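Local atomic coordinates of glutamine aminotransferase class-II domain protein (Ruegeria pomeroyi, PDB entry 3MDN), a protein that probably hydrolyses glutamine to supply ammonia, as class-II glutamine amidotransferases of the Ntn-hydrolase clan do, although its acceptor substrate is not established. Residues W109-N114 with E146-L151; P13-D18 with H78-L83; P209-R214 with T237-G242; Q195-A200 with L245-E250. All coordinates share one frame; numbering follows the deposited sequence.

Overall arrangement
Contact 3 pairs strands within one antiparallel sheet and contact 4 within the sheet stacked on it; contact 1 packs a helix on the sheet of contact 4, and contact 2 is a short ribbon at the subunit interface. Contacts 3 and 4 have centres about 14 Å apart and meet where Tyr-213 CZ lies 3.6 Å from Leu-245 CD1; contact 3 is nested inside the loop closed by contact 4. Contacts 1 and 4, about 16 Å apart between centres, touch through Trp-109 and Tyr-198. Contact 2 reaches contact 4 through Leu-83. Asn-114 of contact 1 touches Cys-4, the first modelled residue, consistent with an active site near that strand end, since Ntn amidotransferases use an N-terminal cysteine.

Contact 1. Residues W109-N114 with E146-L151; sequences WCFMHN and EVLFLL
Leu-148 is the first residue of the helical segment to reach the strand: its CD1 meets Phe-111 CZ at 3.9 Å, coming in at the ring edge near its plane, and the two side chains cross at about a right angle. The same methyl also lies over one face of the His-113 imidazole, so it touches two strand side chains, at the edge of one ring and over the face of the other. One residue on, Phe-149 makes the larger contact. Its ring and that of Phe-111 are nearly parallel (planes at 16°) but slid so far apart, with centroids 5.2 Å from each other, that they barely overlap. With CG anti to the backbone N in both (chi1 -179° and 175°), the side chains run past each other in opposite directions, which brings each CB over the other ring: Phe-111 CB sits 3.7 Å from the Phe-149 centroid, and Phe-149 CB lies 3.9 Å from the Phe-111 centroid, two reciprocal CH-pi contacts. Beyond this pair, Phe-149 CZ approaches Trp-109 CB at 4.1 Å. Apolar packing thus joins helix 144-154 to strand 109-114, which is bonded through its backbone to strand 185-192, while helix 161-179 packs against Leu-148 and strand 84-87 touches Cys-110 and Met-112.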
# COMPACT_ATOMS: atom_id res chain seq x y z
N TRP D 109 9.82 22.83 -10.08
CA TRP D 109 9.29 23.37 -8.81
C TRP D 109 8.59 22.31 -7.95
O TRP D 109 8.02 21.36 -8.49
CB TRP D 109 8.29 24.48 -9.10
CG TRP D 109 8.92 25.71 -9.64
CD1 TRP D 109 9.29 25.96 -10.93
CD2 TRP D 109 9.28 26.87 -8.88
NE1 TRP D 109 9.85 27.23 -11.03
CE2 TRP D 109 9.86 27.81 -9.78
CE3 TRP D 109 9.19 27.20 -7.53
CZ2 TRP D 109 10.33 29.05 -9.37
CZ3 TRP D 109 9.66 28.44 -7.11
CH2 TRP D 109 10.22 29.36 -8.04
N CYS D 110 8.68 22.48 -6.64
CA CYS D 110 7.90 21.64 -5.73
C CYS D 110 7.34 22.52 -4.66
O CYS D 110 7.79 23.65 -4.51
CB CYS D 110 8.72 20.50 -5.13
SG CYS D 110 10.20 21.01 -4.24
N PHE D 111 6.38 22.01 -3.91
CA PHE D 111 5.53 22.89 -3.11
C PHE D 111 4.77 22.07 -2.08
O PHE D 111 4.32 20.98 -2.36
CB PHE D 111 4.55 23.56 -4.09
CG PHE D 111 3.59 24.54 -3.45
CD1 PHE D 111 2.41 24.09 -2.88
CD2 PHE D 111 3.86 25.90 -3.47
CE1 PHE D 111 1.52 24.98 -2.31
CE2 PHE D 111 2.98 26.81 -2.90
CZ PHE D 111 1.81 26.35 -2.32
N MSE D 112 4.67 22.59 -0.87
CA MSE D 112 3.82 22.01 0.16
C MSE D 112 3.19 23.11 1.04
O MSE D 112 3.73 24.21 1.14
CB MSE D 112 4.58 20.99 1.01
CG MSE D 112 5.79 21.50 1.70
SE MSE D 112 6.63 20.03 2.68
CE MSE D 112 8.13 21.12 3.35
N HIS D 113 2.05 22.79 1.62
CA HIS D 113 1.19 23.78 2.21
C HIS D 113 0.52 23.14 3.43
O HIS D 113 0.07 22.01 3.39
CB HIS D 113 0.15 24.24 1.17
CG HIS D 113 -1.13 24.79 1.74
ND1 HIS D 113 -1.21 26.03 2.34
CD2 HIS D 113 -2.38 24.28 1.77
CE1 HIS D 113 -2.45 26.25 2.74
NE2 HIS D 113 -3.18 25.20 2.40
N ASN D 114 0.50 23.90 4.51
CA ASN D 114 -0.21 23.61 5.73
C ASN D 114 -1.30 24.70 5.85
O ASN D 114 -1.01 25.90 5.70
CB ASN D 114 0.82 23.72 6.89
CG ASN D 114 0.37 23.05 8.16
OD1 ASN D 114 1.14 23.00 9.13
ND2 ASN D 114 -0.85 22.56 8.19
N GLU D 146 -3.14 21.73 -3.83
CA GLU D 146 -2.68 21.47 -5.20
C GLU D 146 -3.14 22.58 -6.13
O GLU D 146 -2.39 23.05 -6.96
CB GLU D 146 -3.12 20.10 -5.68
CG GLU D 146 -2.50 19.71 -7.02
CD GLU D 146 -2.94 18.37 -7.55
OE1 GLU D 146 -4.12 17.97 -7.34
OE2 GLU D 146 -2.10 17.74 -8.25
N VAL D 147 -4.38 23.02 -5.95
CA VAL D 147 -4.84 24.24 -6.62
C VAL D 147 -3.93 25.46 -6.37
O VAL D 147 -3.50 26.11 -7.31
CB VAL D 147 -6.28 24.62 -6.22
CG1 VAL D 147 -6.78 25.79 -7.10
CG2 VAL D 147 -7.18 23.44 -6.45
N LEU D 148 -3.63 25.75 -5.11
CA LEU D 148 -2.82 26.91 -4.79
C LEU D 148 -1.51 26.85 -5.61
O LEU D 148 -1.04 27.85 -6.15
CB LEU D 148 -2.53 26.93 -3.29
CG LEU D 148 -2.55 28.21 -2.43
CD1 LEU D 148 -1.53 28.07 -1.32
CD2 LEU D 148 -2.34 29.52 -3.20
N PHE D 149 -0.90 25.68 -5.66
CA PHE D 149 0.38 25.51 -6.36
C PHE D 149 0.21 25.74 -7.86
O PHE D 149 0.97 26.48 -8.46
CB PHE D 149 0.92 24.10 -6.13
CG PHE D 149 2.18 23.76 -6.91
CD1 PHE D 149 3.24 24.65 -7.00
CD2 PHE D 149 2.32 22.50 -7.48
CE1 PHE D 149 4.42 24.29 -7.67
CE2 PHE D 149 3.48 22.14 -8.18
CZ PHE D 149 4.53 23.03 -8.26
N LEU D 150 -0.79 25.12 -8.44
CA LEU D 150 -0.97 25.24 -9.91
C LEU D 150 -1.45 26.63 -10.32
O LEU D 150 -1.07 27.13 -11.39
CB LEU D 150 -1.91 24.16 -10.42
CG LEU D 150 -1.36 22.77 -10.11
CD1 LEU D 150 -2.34 21.74 -10.60
CD2 LEU D 150 0.03 22.53 -10.72
N LEU D 151 -2.28 27.23 -9.47
CA LEU D 151 -2.66 28.64 -9.63
C LEU D 151 -1.45 29.57 -9.56
O LEU D 151 -1.37 30.55 -10.28
CB LEU D 151 -3.64 29.09 -8.56
CG LEU D 151 -5.16 28.85 -8.53
CD1 LEU D 151 -5.78 30.10 -7.88
CD2 LEU D 151 -5.78 28.67 -9.90

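Contact 2. Residues P13-D18 with H78-L83; sequences PIFLED and HVRSGL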
# COMPACT_ATOMS: atom_id res chain seq x y z
N PRO D 13 24.71 19.09 1.56
CA PRO D 13 23.84 17.92 1.55
C PRO D 13 23.88 17.10 2.84
O PRO D 13 24.95 16.83 3.36
CB PRO D 13 24.33 17.09 0.33
CG PRO D 13 24.99 18.09 -0.58
CD PRO D 13 25.63 19.11 0.40
N ILE D 14 22.69 16.74 3.34
CA ILE D 14 22.53 15.79 4.45
C ILE D 14 21.59 14.60 4.06
O ILE D 14 20.84 14.70 3.10
CB ILE D 14 21.99 16.52 5.70
CG1 ILE D 14 20.64 17.18 5.38
CG2 ILE D 14 23.00 17.62 6.21
CD1 ILE D 14 19.96 17.83 6.58
N PHE D 15 21.64 13.50 4.80
CA PHE D 15 20.67 12.45 4.64
C PHE D 15 19.27 12.95 4.99
O PHE D 15 19.08 13.66 5.99
CB PHE D 15 21.02 11.23 5.51
CG PHE D 15 22.33 10.58 5.14
CD1 PHE D 15 22.41 9.70 4.06
CD2 PHE D 15 23.49 10.83 5.89
CE1 PHE D 15 23.63 9.08 3.72
CE2 PHE D 15 24.70 10.23 5.57
CZ PHE D 15 24.77 9.33 4.47
N LEU D 16 18.29 12.60 4.18
CA LEU D 16 16.95 13.15 4.37
C LEU D 16 16.50 12.94 5.83
O LEU D 16 15.95 13.85 6.45
CB LEU D 16 15.94 12.57 3.39
CG LEU D 16 16.31 12.54 1.90
CD1 LEU D 16 15.13 12.03 1.06
CD2 LEU D 16 16.78 13.89 1.35
N GLU D 17 16.78 11.76 6.37
CA GLU D 17 16.41 11.44 7.74
C GLU D 17 16.93 12.44 8.79
O GLU D 17 16.30 12.60 9.82
CB GLU D 17 16.84 10.02 8.11
CG GLU D 17 18.34 9.80 8.20
CD GLU D 17 18.71 8.40 8.66
OE1 GLU D 17 17.79 7.58 8.87
OE2 GLU D 17 19.92 8.09 8.77
N ASP D 18 18.07 13.09 8.52
CA ASP D 18 18.73 13.96 9.52
C ASP D 18 17.92 15.22 9.80
O ASP D 18 18.20 15.97 10.74
CB ASP D 18 20.16 14.29 9.09
CG ASP D 18 21.06 13.05 9.07
OD1 ASP D 18 20.63 12.01 9.62
OD2 ASP D 18 22.20 13.11 8.51
N HIS D 78 19.33 6.80 3.13
CA HIS D 78 20.39 6.52 2.15
C HIS D 78 20.66 7.64 1.17
O HIS D 78 21.77 7.75 0.68
CB HIS D 78 20.14 5.20 1.38
CG HIS D 78 20.64 4.00 2.11
ND1 HIS D 78 19.82 3.19 2.88
CD2 HIS D 78 21.89 3.49 2.22
CE1 HIS D 78 20.55 2.25 3.44
NE2 HIS D 78 21.81 2.40 3.04
N VAL D 79 19.63 8.42 0.87
CA VAL D 79 19.74 9.56 -0.04
C VAL D 79 20.15 10.86 0.68
O VAL D 79 19.57 11.24 1.71
CB VAL D 79 18.37 9.80 -0.75
CG1 VAL D 79 18.44 11.02 -1.67
CG2 VAL D 79 17.92 8.55 -1.52
N ARG D 80 21.13 11.55 0.10
CA ARG D 80 21.58 12.85 0.56
C ARG D 80 21.12 13.97 -0.37
O ARG D 80 21.13 13.81 -1.59
CB ARG D 80 23.09 12.87 0.62
CG ARG D 80 23.64 12.58 1.99
CD ARG D 80 25.13 12.37 1.90
NE ARG D 80 25.45 11.58 0.70
CZ ARG D 80 26.64 11.02 0.48
NH1 ARG D 80 27.60 11.12 1.39
NH2 ARG D 80 26.85 10.35 -0.64
N SER D 81 20.70 15.09 0.20
CA SER D 81 20.29 16.24 -0.61
C SER D 81 20.59 17.55 0.11
O SER D 81 20.58 17.63 1.34
CB SER D 81 18.81 16.14 -1.01
OG SER D 81 18.39 17.29 -1.74
N GLY D 82 20.89 18.58 -0.68
CA GLY D 82 21.17 19.89 -0.18
C GLY D 82 19.94 20.77 -0.31
O GLY D 82 19.97 21.93 0.11
N LEU D 83 18.85 20.22 -0.84
CA LEU D 83 17.61 20.98 -0.95
C LEU D 83 16.44 20.05 -1.01
O LEU D 83 16.25 19.34 -2.02
CB LEU D 83 17.60 21.90 -2.19
CG LEU D 83 16.87 23.25 -2.01
CD1 LEU D 83 17.03 24.14 -3.26
CD2 LEU D 83 15.37 23.13 -1.64
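Ile-14 O is approached by two donors of the partner strand: Ser-81 N gives it a hydrogen bond of 2.9 Å, and Arg-80 CA adds a CA-H...O contact at 3.2 Å. In return Ile-14 N donates to Ser-81 O from 49° above that carbonyl's plane, whereas Leu-16 N meets Val-79 O at 3.1 Å nearly along the C=O axis. Val-79 O also takes a CA-H...O contact from Phe-15. These bonds define a two-stranded antiparallel ribbon, with Ile-14 and Ser-81 the hydrogen-bonded pair and Phe-15 and Arg-80 the non-hydrogen-bonded one, set apart from the main sheets of the subunit. The pair Phe-15 and Arg-80 shares one face, where the side chains run side by side in the same direction. Arg-80 CG lies over the Phe-15 ring, 3.9 Å from its centroid and 15° off the normal, a CH-pi contact; Phe-15 presents its CE1 edge to His-78 O. With CG beside the backbone N (chi1 -63°), the phenyl ring lies alongside the arginine chain. Arg-54 of the second subunit makes a cation-pi contact with Phe-15 and a salt bridge with Glu-17, and Val-79 packs on Val-79 of that subunit. On the inner side, Leu-16 CD2 meets Ser-81 CB at 3.8 Å, next to Val-48 and Phe-84. Ser-81 OG accepts from Leu-83 N at 3.1 Å, an ST turn where the chain turns its corner, and is hydrogen-bonded to Tyr-51 O as well.

Contact 3. Residues P209-R214 with T237-G242; sequences PSVYYR and TELRPG
Val-211 and Leu-239 form the close-packed, buried part of this contact, lying side by side and pointing the same way. Val-211 CG1 is 3.8 Å from Leu-239 CD2, and their backbones are joined by Leu-239 N donating to Val-211 O over 2.8 Å. Tyr-213 continues this face, which opens to solvent at Thr-237. Its CG occupies the position between the backbone N and the carbonyl carbon (chi1 62°), which brings one face of the ring against Thr-237: Thr-237 CB stands 4.0 Å from the ring centroid and 13° off its normal, a CH-pi contact, while Leu-239 CB touches the ring edge. The two backbones are bonded in both directions here, Thr-237 N to Tyr-213 O at 2.8 Å and Tyr-213 N to Thr-237 O at 3.0 Å. The phenol oxygen of Tyr-213 is held by Glu-254.

On the other face, the non-hydrogen-bonded pair Tyr-212 and Glu-238 is more exposed and shares a smaller contact area. Glu-238 CB, 3.9 Å from Tyr-212 CE2, and CG make the nearer approach to that atom; the ring and carboxylate planes are 64° apart. The carboxylate is salt-bridged to Arg-201 of strand 197-203. Strand 237-238 is the outermost of its sheet within the chain: an antiparallel edge pairing whose Val-211, Tyr-213 and Leu-239 face the sheet of strand 197-203, in the layered sandwich characteristic of the Ntn-hydrolase fold.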
# COMPACT_ATOMS: atom_id res chain seq x y z
N PRO D 209 -0.82 29.02 10.51
CA PRO D 209 0.05 27.89 10.85
C PRO D 209 1.51 28.39 10.93
O PRO D 209 1.90 29.31 10.20
CB PRO D 209 -0.17 26.90 9.69
CG PRO D 209 -1.43 27.40 8.96
CD PRO D 209 -1.45 28.87 9.18
N SER D 210 2.29 27.83 11.85
CA SER D 210 3.49 28.49 12.27
C SER D 210 4.66 28.16 11.34
O SER D 210 4.62 27.17 10.59
CB SER D 210 3.79 28.17 13.75
OG SER D 210 3.94 26.79 13.96
N VAL D 211 5.67 29.02 11.31
CA VAL D 211 6.86 28.76 10.51
C VAL D 211 8.06 29.24 11.30
O VAL D 211 8.03 30.34 11.84
CB VAL D 211 6.83 29.49 9.17
CG1 VAL D 211 8.18 29.31 8.44
CG2 VAL D 211 5.67 28.98 8.28
N TYR D 212 9.11 28.41 11.39
CA TYR D 212 10.33 28.79 12.11
C TYR D 212 11.50 28.41 11.22
O TYR D 212 11.38 27.50 10.43
CB TYR D 212 10.46 28.01 13.42
CG TYR D 212 9.34 28.26 14.41
CD1 TYR D 212 8.20 27.47 14.40
CD2 TYR D 212 9.42 29.29 15.36
CE1 TYR D 212 7.17 27.67 15.31
CE2 TYR D 212 8.37 29.50 16.26
CZ TYR D 212 7.24 28.67 16.22
OH TYR D 212 6.17 28.82 17.07
N TYR D 213 12.65 29.06 11.39
CA TYR D 213 13.83 28.71 10.60
C TYR D 213 15.07 28.96 11.42
O TYR D 213 15.04 29.77 12.36
CB TYR D 213 13.89 29.44 9.24
CG TYR D 213 13.96 30.95 9.29
CD1 TYR D 213 15.17 31.61 9.12
CD2 TYR D 213 12.81 31.73 9.51
CE1 TYR D 213 15.25 32.97 9.15
CE2 TYR D 213 12.87 33.08 9.52
CZ TYR D 213 14.10 33.70 9.35
OH TYR D 213 14.18 35.07 9.38
N ARG D 214 16.14 28.23 11.12
CA ARG D 214 17.39 28.43 11.88
C ARG D 214 18.54 27.89 11.03
O ARG D 214 18.37 26.91 10.31
CB ARG D 214 17.31 27.69 13.23
CG ARG D 214 18.63 27.67 14.03
CD ARG D 214 18.53 26.82 15.31
NE ARG D 214 18.25 25.41 15.06
CZ ARG D 214 19.15 24.44 15.20
NH1 ARG D 214 20.38 24.76 15.58
NH2 ARG D 214 18.84 23.16 14.96
N THR D 237 14.04 31.08 14.63
CA THR D 237 13.52 32.41 14.35
C THR D 237 12.11 32.22 13.81
O THR D 237 11.92 31.53 12.83
CB THR D 237 14.36 33.10 13.24
OG1 THR D 237 15.75 33.15 13.63
CG2 THR D 237 13.84 34.54 13.00
N GLU D 238 11.11 32.83 14.44
CA GLU D 238 9.75 32.74 13.94
C GLU D 238 9.56 33.58 12.65
O GLU D 238 9.90 34.76 12.64
CB GLU D 238 8.74 33.19 15.02
CG GLU D 238 7.27 32.98 14.55
CD GLU D 238 6.22 33.24 15.63
OE1 GLU D 238 6.52 33.08 16.82
OE2 GLU D 238 5.07 33.62 15.30
N LEU D 239 8.99 33.01 11.59
CA LEU D 239 8.61 33.83 10.46
C LEU D 239 7.22 34.36 10.77
O LEU D 239 6.27 33.60 10.87
CB LEU D 239 8.64 33.02 9.13
CG LEU D 239 8.19 33.70 7.83
CD1 LEU D 239 9.16 34.79 7.37
CD2 LEU D 239 8.04 32.66 6.70
N ARG D 240 7.09 35.67 10.97
CA ARG D 240 5.79 36.25 11.30
C ARG D 240 4.76 36.13 10.16
O ARG D 240 5.14 36.05 8.98
CB ARG D 240 5.97 37.70 11.75
CG ARG D 240 6.81 37.80 13.03
CD ARG D 240 6.95 39.24 13.59
NE ARG D 240 7.14 40.27 12.55
CZ ARG D 240 8.23 40.41 11.79
NH1 ARG D 240 9.27 39.58 11.94
NH2 ARG D 240 8.28 41.37 10.88
N PRO D 241 3.46 36.09 10.51
CA PRO D 241 2.41 36.11 9.49
C PRO D 241 2.57 37.35 8.60
O PRO D 241 3.02 38.37 9.10
CB PRO D 241 1.10 36.23 10.29
CG PRO D 241 1.46 36.03 11.70
CD PRO D 241 2.93 36.29 11.87
N GLY D 242 2.24 37.27 7.31
CA GLY D 242 2.39 38.45 6.43
C GLY D 242 3.82 38.62 5.92
O GLY D 242 4.23 39.73 5.57

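Contact 4. Residues Q195-A200 with L245-E250; sequences QTLYAA and LTIGAE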
# COMPACT_ATOMS: atom_id res chain seq x y z
N GLN D 195 17.03 25.65 -6.72
CA GLN D 195 18.16 26.52 -6.38
C GLN D 195 17.93 27.39 -5.13
O GLN D 195 18.83 27.57 -4.29
CB GLN D 195 18.49 27.42 -7.58
CG GLN D 195 19.41 26.76 -8.64
CD GLN D 195 20.87 27.28 -8.51
OE1 GLN D 195 21.26 28.28 -9.17
NE2 GLN D 195 21.65 26.65 -7.64
N THR D 196 16.72 27.93 -5.01
CA THR D 196 16.35 28.80 -3.89
C THR D 196 15.24 28.11 -3.13
O THR D 196 14.42 27.44 -3.73
CB THR D 196 15.84 30.18 -4.40
OG1 THR D 196 16.87 30.80 -5.17
CG2 THR D 196 15.46 31.10 -3.25
N LEU D 197 15.18 28.29 -1.81
CA LEU D 197 14.11 27.70 -1.02
C LEU D 197 13.26 28.87 -0.51
O LEU D 197 13.81 29.88 -0.04
CB LEU D 197 14.68 26.91 0.16
CG LEU D 197 13.66 26.50 1.24
CD1 LEU D 197 12.64 25.54 0.61
CD2 LEU D 197 14.33 25.83 2.47
N TYR D 198 11.94 28.75 -0.60
CA TYR D 198 11.03 29.82 -0.21
C TYR D 198 10.10 29.32 0.87
O TYR D 198 9.81 28.12 0.94
CB TYR D 198 10.14 30.25 -1.38
CG TYR D 198 10.88 30.83 -2.55
CD1 TYR D 198 11.18 30.05 -3.66
CD2 TYR D 198 11.34 32.16 -2.52
CE1 TYR D 198 11.88 30.57 -4.74
CE2 TYR D 198 12.05 32.69 -3.62
CZ TYR D 198 12.30 31.89 -4.72
OH TYR D 198 13.01 32.38 -5.78
N ALA D 199 9.58 30.24 1.67
CA ALA D 199 8.49 29.88 2.54
C ALA D 199 7.68 31.12 2.80
O ALA D 199 8.21 32.21 2.87
CB ALA D 199 9.02 29.29 3.86
N ALA D 200 6.38 30.96 2.94
CA ALA D 200 5.52 32.11 3.19
C ALA D 200 4.52 31.72 4.27
O ALA D 200 4.24 30.55 4.46
CB ALA D 200 4.79 32.54 1.90
N LEU D 245 10.01 34.25 3.27
CA LEU D 245 11.39 34.00 3.53
C LEU D 245 12.01 33.47 2.25
O LEU D 245 11.40 32.66 1.55
CB LEU D 245 11.49 32.92 4.61
CG LEU D 245 12.86 32.38 5.00
CD1 LEU D 245 13.65 33.49 5.76
CD2 LEU D 245 12.72 31.10 5.85
N THR D 246 13.23 33.90 1.95
CA THR D 246 13.92 33.44 0.76
C THR D 246 15.32 33.01 1.21
O THR D 246 16.03 33.80 1.84
CB THR D 246 14.05 34.59 -0.29
OG1 THR D 246 12.75 34.95 -0.80
CG2 THR D 246 15.00 34.20 -1.45
N ILE D 247 15.68 31.76 0.92
CA ILE D 247 17.00 31.24 1.19
C ILE D 247 17.66 30.77 -0.10
O ILE D 247 17.19 29.82 -0.76
CB ILE D 247 16.97 30.10 2.22
CG1 ILE D 247 16.40 30.63 3.56
CG2 ILE D 247 18.41 29.58 2.45
CD1 ILE D 247 15.74 29.56 4.41
N GLY D 248 18.73 31.45 -0.46
CA GLY D 248 19.41 31.15 -1.72
C GLY D 248 20.87 31.53 -1.69
O GLY D 248 21.51 31.49 -0.64
N ALA D 249 21.39 31.94 -2.84
CA ALA D 249 22.83 32.16 -2.99
C ALA D 249 23.36 33.30 -2.13
O ALA D 249 24.56 33.36 -1.88
CB ALA D 249 23.18 32.38 -4.44
N GLU D 250 22.47 34.18 -1.67
CA GLU D 250 22.85 35.32 -0.80
C GLU D 250 22.74 35.06 0.72
O GLU D 250 23.23 35.86 1.51
CB GLU D 250 22.02 36.56 -1.16
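This is a regular antiparallel strand pairing inside the sheet containing strands 185-192, 197-203 and 243-248; the axes of segments 197-200 and 245-248 approach to 4.9 Å and their directions differ by 171°. Four backbone hydrogen bonds establish it. Leu-197 and Ile-247 exchange two, with Leu-197 N to Ile-247 O at 2.7 Å and Ile-247 N to Leu-197 O at 2.8 Å; Ala-199 and Leu-245 exchange the other two, Leu-245 N reaching Ala-199 O at 2.7 Å. Side chains of these hydrogen-bonded pairs share the buried face, where Leu-197 and Ile-247 pack on strands 6-10 and 221-225 of the opposing sheet, the sheet-on-sheet interior of an Ntn-hydrolase sandwich. The reverse face carries the non-hydrogen-bonded pair Tyr-198 and Thr-246, side by side and pointing the same way. Thr-246 OG1 meets the tyrosine at the ring edge, 3.6 Å from Tyr-198 CD2. Thr-246 CG2, anti to the backbone N, meets Thr-196 CG2 at 3.6 Å and also lies near Tyr-198 CE2. That Thr-196 methyl also lies over one face of the Tyr-198 ring and comes within 3.3 Å of Ile-247 O. On the neighbouring strand 185-192, the Phe-191 ring meets that of Tyr-198, which also packs on Pro-161 of helix 161-179.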